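Local atomic coordinates of dual specificity phosphatase 28 (Homo sapiens, PDB entry 5Y15), a protein that acts as an atypical dual-specificity phosphatase, cleaving a synthetic aryl phosphate but showing almost no activity on phosphotyrosine, less on phosphothreonine and none on phosphoserine. Residues A57-Q60 / L61-A64; E104-C107 / A108-A112; C135-Y138 / L139-H142; G144-L147 / A148-F151; P165-W168 / S169-Q172. The protein carries 2 engineered substitutions. All coordinates share one frame; numbering follows the deposited sequence.

Contact 1: A57-Q60 / L61-A64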
loop_
_atom_site.group_PDB
_atom_site.type_symbol
_atom_site.label_atom_id
_atom_site.label_comp_id
_atom_site.label_asym_id
_atom_site.label_seq_id
_atom_site.Cartn_x
_atom_site.Cartn_y
_atom_site.Cartn_z
ATOM N N ALA A 57 13.570 -9.854 -9.861
ATOM C CA ALA A 57 13.505 -11.321 -9.876
ATOM C C ALA A 57 12.066 -11.814 -10.016
ATOM O O ALA A 57 11.592 -12.601 -9.196
ATOM C CB ALA A 57 14.162 -11.897 -8.624
ATOM N N GLU A 58 11.361 -11.359 -11.058
ATOM C CA GLU A 58 9.929 -11.601 -11.249
ATOM C C GLU A 58 9.476 -13.046 -11.045
ATOM O O GLU A 58 8.372 -13.284 -10.533
ATOM C CB GLU A 58 9.505 -11.152 -12.655
ATOM C CG GLU A 58 9.511 -9.633 -12.879
ATOM C CD GLU A 58 10.892 -9.053 -13.174
ATOM O OE1 GLU A 58 10.974 -7.996 -13.852
ATOM O OE2 GLU A 58 11.885 -9.675 -12.745
ATOM N N GLU A 59 10.313 -14.020 -11.418
ATOM C CA GLU A 59 9.883 -15.411 -11.320
ATOM C C GLU A 59 10.025 -15.952 -9.903
ATOM O O GLU A 59 9.217 -16.792 -9.478
ATOM C CB GLU A 59 10.663 -16.274 -12.323
ATOM C CG GLU A 59 10.444 -17.811 -12.199
ATOM C CD GLU A 59 9.048 -18.286 -12.641
ATOM O OE1 GLU A 59 8.114 -18.275 -11.797
ATOM O OE2 GLU A 59 8.905 -18.687 -13.824
ATOM N N GLN A 60 11.027 -15.492 -9.154
ATOM C CA GLN A 60 11.061 -15.840 -7.738
ATOM C C GLN A 60 9.872 -15.219 -7.025
ATOM O O GLN A 60 9.252 -15.848 -6.169
ATOM C CB GLN A 60 12.369 -15.377 -7.095
ATOM C CG GLN A 60 13.602 -15.527 -7.961
ATOM C CD GLN A 60 14.854 -15.847 -7.154
ATOM O OE1 GLN A 60 15.157 -15.182 -6.160
ATOM N NE2 GLN A 60 15.599 -16.860 -7.593
ATOM N N LEU A 61 9.530 -13.985 -7.381
ATOM C CA LEU A 61 8.378 -13.342 -6.767
ATOM C C LEU A 61 7.091 -14.098 -7.068
ATOM O O LEU A 61 6.219 -14.218 -6.198
ATOM C CB LEU A 61 8.296 -11.882 -7.237
ATOM C CG LEU A 61 9.471 -11.016 -6.759
ATOM C CD1 LEU A 61 9.391 -9.589 -7.260
ATOM C CD2 LEU A 61 9.512 -11.043 -5.266
ATOM N N ALA A 62 6.926 -14.587 -8.296
ATOM C CA ALA A 62 5.703 -15.324 -8.595
ATOM C C ALA A 62 5.709 -16.685 -7.920
ATOM O O ALA A 62 4.667 -17.143 -7.438
ATOM C CB ALA A 62 5.501 -15.491 -10.100
ATOM N N ARG A 63 6.880 -17.331 -7.852
ATOM C CA ARG A 63 6.992 -18.629 -7.190
ATOM C C ARG A 63 6.662 -18.526 -5.708
ATOM O O ARG A 63 5.960 -19.395 -5.162
ATOM C CB ARG A 63 8.395 -19.208 -7.406
ATOM C CG ARG A 63 9.450 -18.767 -6.399
ATOM C CD ARG A 63 10.852 -19.282 -6.692
ATOM N NE ARG A 63 10.865 -20.695 -7.045
ATOM C CZ ARG A 63 10.817 -21.689 -6.158
ATOM N NH1 ARG A 63 10.747 -21.431 -4.860
ATOM N NH2 ARG A 63 10.838 -22.955 -6.564
ATOM N N ALA A 64 7.136 -17.465 -5.048
ATOM C CA ALA A 64 6.829 -17.236 -3.647
ATOM C C ALA A 64 5.418 -16.706 -3.446
ATOM O O ALA A 64 5.038 -16.414 -2.307
ATOM C CB ALA A 64 7.838 -16.275 -3.030
#
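Arg63 folds back along Gln60 at the end of the short helix 58-63. CG of Arg63 stands in the crowded position between its own backbone N and carbonyl carbon (chi1 87°), which swings the chain toward the preceding turn instead of letting it run outward. As a result Arg63 CG is pressed to 2.9 Å from Gln60 O, a tight approach for a carbon. The next methylene, CD, passes over the Gln60 backbone, 3.6 Å from Gln60 CA, and also grazes the base of the glutamine side chain, with Arg63 CD 4.2 Å from Gln60 CB. The chain bends at chi3, about the CG-CD bond. Gln60 O is also the acceptor of the last helical bond, from Ala64 N at 2.9 Å, so a donor and an arginine methylene crowd round one carbonyl. Glu59 takes a different course: bent at chi2, it curls over the following turn until OE1 rests 4.2 Å from Ala62 CB. Its carboxylate and the arginine carry opposite charges but are not paired, Glu59 OE1 and Arg63 NE being 6.0 Å apart. Leu61 packs on the opening of the helix, its CG 3.6 Å from Ala57 O, the carbonyl of the N-cap residue, which accepts the Leu61 N-H almost straight. Leu61 is the buried residue of this surface helix and meets Leu40 of strand 40-44, which Gln60 touches as well. Glu58 reaches the loop at Gln80 and Ala81. The helix lies in the connection between strands 47-50 and 66-71, two parallel strands with strand 119-123 between them: a beta-alpha-beta crossover.

Contact 2: E104-C107 / A108-A112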
loop_
_atom_site.group_PDB
_atom_site.type_symbol
_atom_site.label_atom_id
_atom_site.label_comp_id
_atom_site.label_asym_id
_atom_site.label_seq_id
_atom_site.Cartn_x
_atom_site.Cartn_y
_atom_site.Cartn_z
ATOM N N GLU A 104 2.301 2.240 10.455
ATOM C CA GLU A 104 0.968 1.666 10.644
ATOM C C GLU A 104 0.245 1.445 9.318
ATOM O O GLU A 104 -0.220 0.315 9.070
ATOM C CB GLU A 104 0.191 2.566 11.624
ATOM C CG GLU A 104 -1.026 1.925 12.257
ATOM C CD GLU A 104 -0.747 0.585 12.840
ATOM O OE1 GLU A 104 0.265 0.440 13.557
ATOM O OE2 GLU A 104 -1.532 -0.347 12.555
ATOM N N PRO A 105 0.172 2.420 8.409
ATOM C CA PRO A 105 -0.480 2.167 7.108
ATOM C C PRO A 105 0.254 1.184 6.196
ATOM O O PRO A 105 -0.383 0.586 5.312
ATOM C CB PRO A 105 -0.516 3.562 6.465
ATOM C CG PRO A 105 -0.374 4.503 7.600
ATOM C CD PRO A 105 0.490 3.848 8.596
ATOM N N THR A 106 1.586 1.081 6.291
ATOM C CA THR A 106 2.309 0.100 5.478
ATOM C C THR A 106 2.099 -1.318 6.018
ATOM O O THR A 106 1.843 -2.263 5.253
ATOM C CB THR A 106 3.797 0.442 5.468
ATOM O OG1 THR A 106 3.962 1.773 4.986
ATOM C CG2 THR A 106 4.572 -0.512 4.570
ATOM N N CYS A 107 2.203 -1.464 7.338
ATOM C CA CYS A 107 1.997 -2.756 7.993
ATOM C C CYS A 107 0.590 -3.286 7.773
ATOM O O CYS A 107 0.398 -4.501 7.634
ATOM C CB CYS A 107 2.280 -2.628 9.480
ATOM S SG CYS A 107 4.036 -2.391 9.816
ATOM N N ALA A 108 -0.417 -2.407 7.749
ATOM C CA ALA A 108 -1.766 -2.922 7.518
ATOM C C ALA A 108 -1.943 -3.416 6.091
ATOM O O ALA A 108 -2.616 -4.420 5.857
ATOM C CB ALA A 108 -2.816 -1.870 7.859
ATOM N N ALA A 109 -1.349 -2.739 5.111
ATOM C CA ALA A 109 -1.422 -3.265 3.752
ATOM C C ALA A 109 -0.730 -4.614 3.663
ATOM O O ALA A 109 -1.215 -5.537 2.984
ATOM C CB ALA A 109 -0.798 -2.273 2.754
ATOM N N MET A 110 0.427 -4.738 4.321
ATOM C CA MET A 110 1.143 -6.010 4.294
ATOM C C MET A 110 0.301 -7.120 4.922
ATOM O O MET A 110 0.175 -8.223 4.355
ATOM C CB MET A 110 2.490 -5.857 5.008
ATOM C CG MET A 110 3.509 -4.942 4.247
ATOM S SD MET A 110 4.888 -4.519 5.343
ATOM C CE MET A 110 5.627 -6.141 5.478
ATOM N N GLU A 111 -0.305 -6.831 6.087
ATOM C CA GLU A 111 -1.119 -7.837 6.775
ATOM C C GLU A 111 -2.307 -8.248 5.929
ATOM O O GLU A 111 -2.626 -9.434 5.838
ATOM C CB GLU A 111 -1.590 -7.315 8.133
ATOM C CG GLU A 111 -2.531 -8.255 8.868
ATOM C CD GLU A 111 -1.836 -9.514 9.398
ATOM O OE1 GLU A 111 -0.611 -9.685 9.187
ATOM O OE2 GLU A 111 -2.520 -10.341 10.045
ATOM N N ALA A 112 -2.961 -7.285 5.272
ATOM C CA ALA A 112 -4.073 -7.643 4.400
ATOM C C ALA A 112 -3.617 -8.569 3.286
ATOM O O ALA A 112 -4.337 -9.502 2.916
ATOM C CB ALA A 112 -4.721 -6.389 3.814
#
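Thr106 and Met110 meet one helical turn apart through their torsions. With chi1 at -57°, Thr106 places CG2 opposite its backbone N and beside the carbonyl carbon, while OG1 turns back to the carbonyl of His102. Met110 holds CG opposite its own carbonyl carbon (chi1 -68°), runs extended through chi2 and bends at chi3. The two side chains cross obliquely, Met110 SD lying 4.1 Å from Thr106 CG2. On the way the methionine skirts the threonine carbonyl, Met110 CG coming within 3.3 Å of Thr106 O. That same oxygen accepts the backbone bond from Met110 N at 3.0 Å. One residue earlier the ladder is slack: the bond from Ala109 N to Pro105 O is weak at 3.5 Å, next to the kink where Pro105, a proline without an N-H, makes no bond to the turn before. The next two bonds are of normal length, that of Glu111 N to Cys107 O being 2.9 Å. Thr106 and Met110 look onto strand 66-71 of the central sheet, while Ala108, Ala109 and Ala112 of helix 100-115 form a smooth strip packed on the same strip of the second subunit in the crystal assembly, although the protein is a monomer. Toward helix 130-142, Glu111 binds Tyr138 OH and, along its own helix, Arg115, while Glu104 pairs with Arg141 and takes a hydrogen bond from Tyr174. Both carboxylates therefore have two partners, one of them an arginine, which would favour their ionised form; the sheet-facing side, by contrast, is lined by a methyl and a thioether.

Contact 3: C135-Y138 / L139-H142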
loop_
_atom_site.group_PDB
_atom_site.type_symbol
_atom_site.label_atom_id
_atom_site.label_comp_id
_atom_site.label_asym_id
_atom_site.label_seq_id
_atom_site.Cartn_x
_atom_site.Cartn_y
_atom_site.Cartn_z
ATOM N N CYS A 135 10.238 -4.448 7.739
ATOM C CA CYS A 135 10.009 -5.844 8.139
ATOM C C CYS A 135 9.927 -5.975 9.657
ATOM O O CYS A 135 9.047 -6.665 10.197
ATOM C CB CYS A 135 11.119 -6.740 7.588
ATOM S SG CYS A 135 10.884 -7.092 5.853
ATOM N N THR A 136 10.834 -5.306 10.365
ATOM C CA THR A 136 10.816 -5.359 11.818
ATOM C C THR A 136 9.499 -4.831 12.378
ATOM O O THR A 136 8.846 -5.483 13.220
ATOM C CB THR A 136 11.988 -4.542 12.342
ATOM O OG1 THR A 136 13.186 -5.058 11.768
ATOM C CG2 THR A 136 12.074 -4.607 13.842
ATOM N N ALA A 137 9.092 -3.643 11.924
ATOM C CA ALA A 137 7.841 -3.064 12.399
ATOM C C ALA A 137 6.655 -3.971 12.081
ATOM O O ALA A 137 5.689 -4.052 12.857
ATOM C CB ALA A 137 7.664 -1.659 11.808
ATOM N N TYR A 138 6.684 -4.633 10.928
ATOM C CA TYR A 138 5.580 -5.516 10.592
ATOM C C TYR A 138 5.507 -6.671 11.582
ATOM O O TYR A 138 4.418 -7.036 12.051
ATOM C CB TYR A 138 5.700 -6.037 9.155
ATOM C CG TYR A 138 4.668 -7.105 8.869
ATOM C CD1 TYR A 138 3.359 -6.765 8.552
ATOM C CD2 TYR A 138 4.980 -8.455 8.995
ATOM C CE1 TYR A 138 2.404 -7.735 8.317
ATOM C CE2 TYR A 138 4.015 -9.442 8.784
ATOM C CZ TYR A 138 2.736 -9.075 8.453
ATOM O OH TYR A 138 1.792 -10.049 8.233
ATOM N N LEU A 139 6.660 -7.256 11.916
ATOM C CA LEU A 139 6.650 -8.364 12.861
ATOM C C LEU A 139 6.173 -7.917 14.237
ATOM O O LEU A 139 5.473 -8.666 14.930
ATOM C CB LEU A 139 8.034 -8.994 12.942
ATOM C CG LEU A 139 8.465 -9.644 11.630
ATOM C CD1 LEU A 139 9.882 -10.150 11.787
ATOM C CD2 LEU A 139 7.514 -10.796 11.305
ATOM N N MET A 140 6.520 -6.695 14.643
ATOM C CA MET A 140 6.052 -6.215 15.937
ATOM C C MET A 140 4.549 -5.975 15.935
ATOM O O MET A 140 3.861 -6.307 16.907
ATOM C CB MET A 140 6.748 -4.909 16.303
ATOM C CG MET A 140 8.070 -5.046 17.006
ATOM S SD MET A 140 8.721 -3.382 17.280
ATOM C CE MET A 140 9.287 -3.076 15.705
ATOM N N ARG A 141 4.036 -5.365 14.867
ATOM C CA ARG A 141 2.661 -4.872 14.836
ATOM C C ARG A 141 1.644 -5.985 14.587
ATOM O O ARG A 141 0.540 -5.944 15.144
ATOM C CB ARG A 141 2.542 -3.769 13.787
ATOM C CG ARG A 141 1.133 -3.315 13.467
ATOM C CD ARG A 141 0.440 -2.708 14.692
ATOM N NE ARG A 141 -0.896 -2.220 14.355
ATOM C CZ ARG A 141 -2.005 -2.950 14.473
ATOM N NH1 ARG A 141 -1.942 -4.197 14.924
ATOM N NH2 ARG A 141 -3.179 -2.431 14.138
ATOM N N HIS A 142 1.971 -6.977 13.746
ATOM C CA HIS A 142 0.985 -7.983 13.361
ATOM C C HIS A 142 1.361 -9.420 13.696
ATOM O O HIS A 142 0.532 -10.321 13.500
ATOM C CB HIS A 142 0.656 -7.873 11.868
ATOM C CG HIS A 142 -0.141 -6.656 11.531
ATOM N ND1 HIS A 142 0.364 -5.610 10.788
ATOM C CD2 HIS A 142 -1.405 -6.305 11.864
ATOM C CE1 HIS A 142 -0.564 -4.675 10.657
ATOM N NE2 HIS A 142 -1.648 -5.075 11.303
#
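Ala137 O takes the shortest bond here, from Arg141 N at 2.9 Å, and the arginine's own CB sits 3.3 Å from this Ala137 O. Two residues earlier, Leu139 CG lies 3.4 Å from Cys135 O, while Leu139 N bonds to that oxygen. Met140 curls back at chi3 (-78°), which brings its methyl CE to 3.7 Å from Thr136 CG2; the two chains lie side by side, pointing the same way. The same CE is 3.6 Å from Ala137 CA, tucked against the backbone. This is helix 130-142, the helix that follows the CX5R signature loop of the protein tyrosine phosphatases, in which Ser124 is an engineered residue at the position inferred to carry the cysteine nucleophile. It is enclosed by helices 100-115, 147-157 and 165-179, and Cys135 and Leu139 reach strand 47-50. Near its end Tyr138 and His142 cross at about a right angle as side chains, their ring planes 42° apart in an oblique pair, with Tyr138 CE1 3.8 Å from His142 ND1. Arg141 CG lies over one face of the imidazole, 3.5 Å above the plane and offset toward the rim.

Contact 4: G144-L147 / A148-F151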
loop_
_atom_site.group_PDB
_atom_site.type_symbol
_atom_site.label_atom_id
_atom_site.label_comp_id
_atom_site.label_asym_id
_atom_site.label_seq_id
_atom_site.Cartn_x
_atom_site.Cartn_y
_atom_site.Cartn_z
ATOM N N GLY A 144 2.886 -9.779 16.824
ATOM C CA GLY A 144 3.067 -9.599 18.262
ATOM C C GLY A 144 4.461 -9.836 18.787
ATOM O O GLY A 144 4.617 -10.238 19.950
ATOM N N LEU A 145 5.493 -9.478 18.021
ATOM C CA LEU A 145 6.835 -9.652 18.548
ATOM C C LEU A 145 7.349 -8.379 19.196
ATOM O O LEU A 145 6.963 -7.267 18.848
ATOM C CB LEU A 145 7.830 -10.092 17.472
ATOM C CG LEU A 145 7.765 -11.499 16.873
ATOM C CD1 LEU A 145 6.702 -11.588 15.855
ATOM C CD2 LEU A 145 9.088 -11.867 16.230
ATOM N N SER A 146 8.261 -8.559 20.139
ATOM C CA SER A 146 8.949 -7.401 20.664
ATOM C C SER A 146 9.937 -6.899 19.620
ATOM O O SER A 146 10.221 -7.571 18.633
ATOM C CB SER A 146 9.657 -7.752 21.971
ATOM O OG SER A 146 10.692 -8.696 21.743
ATOM N N LEU A 147 10.441 -5.687 19.834
ATOM C CA LEU A 147 11.463 -5.150 18.947
ATOM C C LEU A 147 12.696 -6.053 18.912
ATOM O O LEU A 147 13.275 -6.298 17.839
ATOM C CB LEU A 147 11.835 -3.739 19.398
ATOM C CG LEU A 147 12.997 -3.057 18.687
ATOM C CD1 LEU A 147 12.774 -3.103 17.201
ATOM C CD2 LEU A 147 13.146 -1.624 19.177
ATOM N N ALA A 148 13.105 -6.565 20.075
ATOM C CA ALA A 148 14.285 -7.429 20.156
ATOM C C ALA A 148 14.158 -8.642 19.241
ATOM O O ALA A 148 15.059 -8.938 18.447
ATOM C CB ALA A 148 14.505 -7.870 21.603
ATOM N N LYS A 149 13.060 -9.382 19.364
ATOM C CA LYS A 149 12.925 -10.607 18.585
ATOM C C LYS A 149 12.512 -10.354 17.145
ATOM O O LYS A 149 12.875 -11.140 16.258
ATOM C CB LYS A 149 11.952 -11.571 19.265
ATOM C CG LYS A 149 12.652 -12.514 20.270
ATOM C CD LYS A 149 13.398 -11.763 21.374
ATOM C CE LYS A 149 14.218 -12.698 22.257
ATOM N NZ LYS A 149 14.952 -11.943 23.319
ATOM N N ALA A 150 11.726 -9.308 16.885
ATOM C CA ALA A 150 11.420 -8.980 15.501
ATOM C C ALA A 150 12.703 -8.672 14.753
ATOM O O ALA A 150 12.979 -9.244 13.685
ATOM C CB ALA A 150 10.463 -7.787 15.427
ATOM N N PHE A 151 13.540 -7.814 15.331
ATOM C CA PHE A 151 14.764 -7.509 14.614
ATOM C C PHE A 151 15.662 -8.733 14.554
ATOM O O PHE A 151 16.306 -8.965 13.530
ATOM C CB PHE A 151 15.515 -6.332 15.227
ATOM C CG PHE A 151 16.731 -5.969 14.439
ATOM C CD1 PHE A 151 16.592 -5.530 13.124
ATOM C CD2 PHE A 151 18.002 -6.086 14.977
ATOM C CE1 PHE A 151 17.702 -5.210 12.348
ATOM C CE2 PHE A 151 19.119 -5.756 14.218
ATOM C CZ PHE A 151 18.968 -5.324 12.889
#
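Ser146 is the N-cap of helix 147-157 and meets the first turn with both its side chain and its carbonyl. OG, held between the backbone N and the carbonyl carbon (chi1 65°), accepts from Lys149 N in a bond that is straight, 171° at the hydrogen, but long and weak at 3.4 Å. Ser146 O takes the stronger bond, from Ala150 N at 2.9 Å, and Ala150 CB presses to 3.2 Å from this Ser146 O. Leu145, just before the cap, bends over the same turn. Its CD2 comes to 3.7 Å from Ala150 N, and its CB lies 4.1 Å from Ala150 CB. An apolar residue preceding the N-cap and packed on the fourth residue of the helix is a hydrophobic staple. In the next shell, the backbone of Leu145 is bonded to that of Leu139 of helix 130-142, whose side chain also touches Ala150. Leu147 N is bound by Glu175 OE2 of helix 165-179, and Leu147 packs on Leu171 there. The amides opening the helix are thus met by a serine oxygen and a carboxylate; the helix end would be expected to favour the negative charge on Glu175, while Leu145 adds an apolar contact beside the polar cap.

Contact 5: P165-W168 / S169-Q172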
loop_
_atom_site.group_PDB
_atom_site.type_symbol
_atom_site.label_atom_id
_atom_site.label_comp_id
_atom_site.label_asym_id
_atom_site.label_seq_id
_atom_site.Cartn_x
_atom_site.Cartn_y
_atom_site.Cartn_z
ATOM N N PRO A 165 20.446 4.726 12.450
ATOM C CA PRO A 165 20.117 5.055 13.848
ATOM C C PRO A 165 18.814 5.799 14.012
ATOM O O PRO A 165 18.125 5.608 15.025
ATOM C CB PRO A 165 21.303 5.924 14.286
ATOM C CG PRO A 165 22.386 5.506 13.405
ATOM C CD PRO A 165 21.770 5.253 12.087
ATOM N N GLY A 166 18.441 6.629 13.038
ATOM C CA GLY A 166 17.168 7.316 13.141
ATOM C C GLY A 166 16.007 6.350 13.024
ATOM O O GLY A 166 15.047 6.422 13.794
ATOM N N PHE A 167 16.089 5.425 12.066
ATOM C CA PHE A 167 15.060 4.404 11.950
ATOM C C PHE A 167 15.001 3.536 13.203
ATOM O O PHE A 167 13.911 3.156 13.646
ATOM C CB PHE A 167 15.310 3.524 10.736
ATOM C CG PHE A 167 15.182 4.233 9.422
ATOM C CD1 PHE A 167 14.566 5.466 9.335
ATOM C CD2 PHE A 167 15.651 3.633 8.262
ATOM C CE1 PHE A 167 14.439 6.092 8.117
ATOM C CE2 PHE A 167 15.539 4.259 7.041
ATOM C CZ PHE A 167 14.931 5.486 6.964
ATOM N N TRP A 168 16.155 3.212 13.799
ATOM C CA TRP A 168 16.118 2.424 15.028
ATOM C C TRP A 168 15.417 3.179 16.137
ATOM O O TRP A 168 14.645 2.591 16.913
ATOM C CB TRP A 168 17.525 2.048 15.505
ATOM C CG TRP A 168 17.446 1.039 16.611
ATOM C CD1 TRP A 168 17.630 1.264 17.945
ATOM C CD2 TRP A 168 17.115 -0.344 16.480
ATOM N NE1 TRP A 168 17.453 0.104 18.645
ATOM C CE2 TRP A 168 17.143 -0.901 17.766
ATOM C CE3 TRP A 168 16.820 -1.171 15.390
ATOM C CZ2 TRP A 168 16.877 -2.250 17.998
ATOM C CZ3 TRP A 168 16.545 -2.502 15.625
ATOM C CH2 TRP A 168 16.582 -3.029 16.911
ATOM N N SER A 169 15.662 4.489 16.217
ATOM C CA SER A 169 14.998 5.295 17.233
ATOM C C SER A 169 13.496 5.253 17.032
ATOM O O SER A 169 12.720 5.042 17.981
ATOM C CB SER A 169 15.512 6.733 17.152
ATOM O OG SER A 169 14.879 7.549 18.120
ATOM N N GLN A 170 13.079 5.383 15.780
ATOM C CA GLN A 170 11.654 5.335 15.487
ATOM C C GLN A 170 11.060 3.960 15.790
ATOM O O GLN A 170 9.904 3.879 16.219
ATOM C CB GLN A 170 11.451 5.751 14.044
ATOM C CG GLN A 170 11.758 7.247 13.819
ATOM C CD GLN A 170 12.055 7.524 12.380
ATOM O OE1 GLN A 170 11.281 7.148 11.495
ATOM N NE2 GLN A 170 13.188 8.187 12.122
ATOM N N LEU A 171 11.836 2.878 15.622
ATOM C CA LEU A 171 11.355 1.543 15.993
ATOM C C LEU A 171 11.177 1.418 17.502
ATOM O O LEU A 171 10.220 0.794 17.974
ATOM C CB LEU A 171 12.332 0.487 15.485
ATOM C CG LEU A 171 12.232 0.269 13.976
ATOM C CD1 LEU A 171 13.427 -0.514 13.457
ATOM C CD2 LEU A 171 10.943 -0.416 13.591
ATOM N N GLN A 172 12.091 2.003 18.278
ATOM C CA GLN A 172 11.954 1.968 19.727
ATOM C C GLN A 172 10.693 2.702 20.162
ATOM O O GLN A 172 9.927 2.206 21.005
ATOM C CB GLN A 172 13.184 2.621 20.358
ATOM C CG GLN A 172 14.433 1.744 20.379
ATOM C CD GLN A 172 15.619 2.438 21.027
ATOM O OE1 GLN A 172 15.684 3.669 21.070
ATOM N NE2 GLN A 172 16.587 1.653 21.492
#
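Gln170 lies along Gly166 and Phe167 in the first turns of helix 165-179, the C-terminal helix of the dual-specificity phosphatase domain. Its CB lies 3.6 Å from Phe167 O. CG, set opposite the carbonyl carbon by chi1 of -69°, passes 3.4 Å from Gly166 O, and CD stays over that same carbonyl at 3.5 Å from Gly166 O. The chain runs on extended to the amide, which is held by residues at and before the start of helix 100-115: OE1 accepts from Leu99 N and Leu100 N and NE2 donates to Glu97 O, three bonds that fix its rotation. NE2 also sits at the edge of the Phe167 ring, near the ring plane and 4.1 Å from Phe167 CD1, with ring and amide planes 88° apart. Phe167 lies near the active site, its side chain about 8 Å from that of Ser124 and about 5 Å from a bound phosphate ion, probably from the crystallisation liquor, and is packed on Ser129 and Arg130. On another side Leu171 turns toward the preceding turn, Leu171 CG being 3.4 Å from Phe167 O; the side chains of Leu171 and Trp168 cross at about a right angle, where Leu171 CD1 stands 4.0 Å from Trp168 CE3.

How the contacts relate
Contacts 1 to 5 follow one another along the chain, each a local contact within a helix or at its start. Contact 1, on helix 58-63, stands apart, its centre 21 Å from that of contact 2 and 31 Å from that of contact 5; it and contacts 4 and 5 lie on opposite sides of the chain's centre. Contact 3, on helix 130-142, touches contacts 2, 4 and 5, its centre 9, 7 and 13 Å from theirs. Contacts 4 and 5 also meet, where Leu147 CD1 lies 3.8 Å from Trp168 CH2. Contacts 2 to 5 thus tie four successive helices into one layer, while contact 1 lies on a separate helix, between strands 47-50 and 66-71.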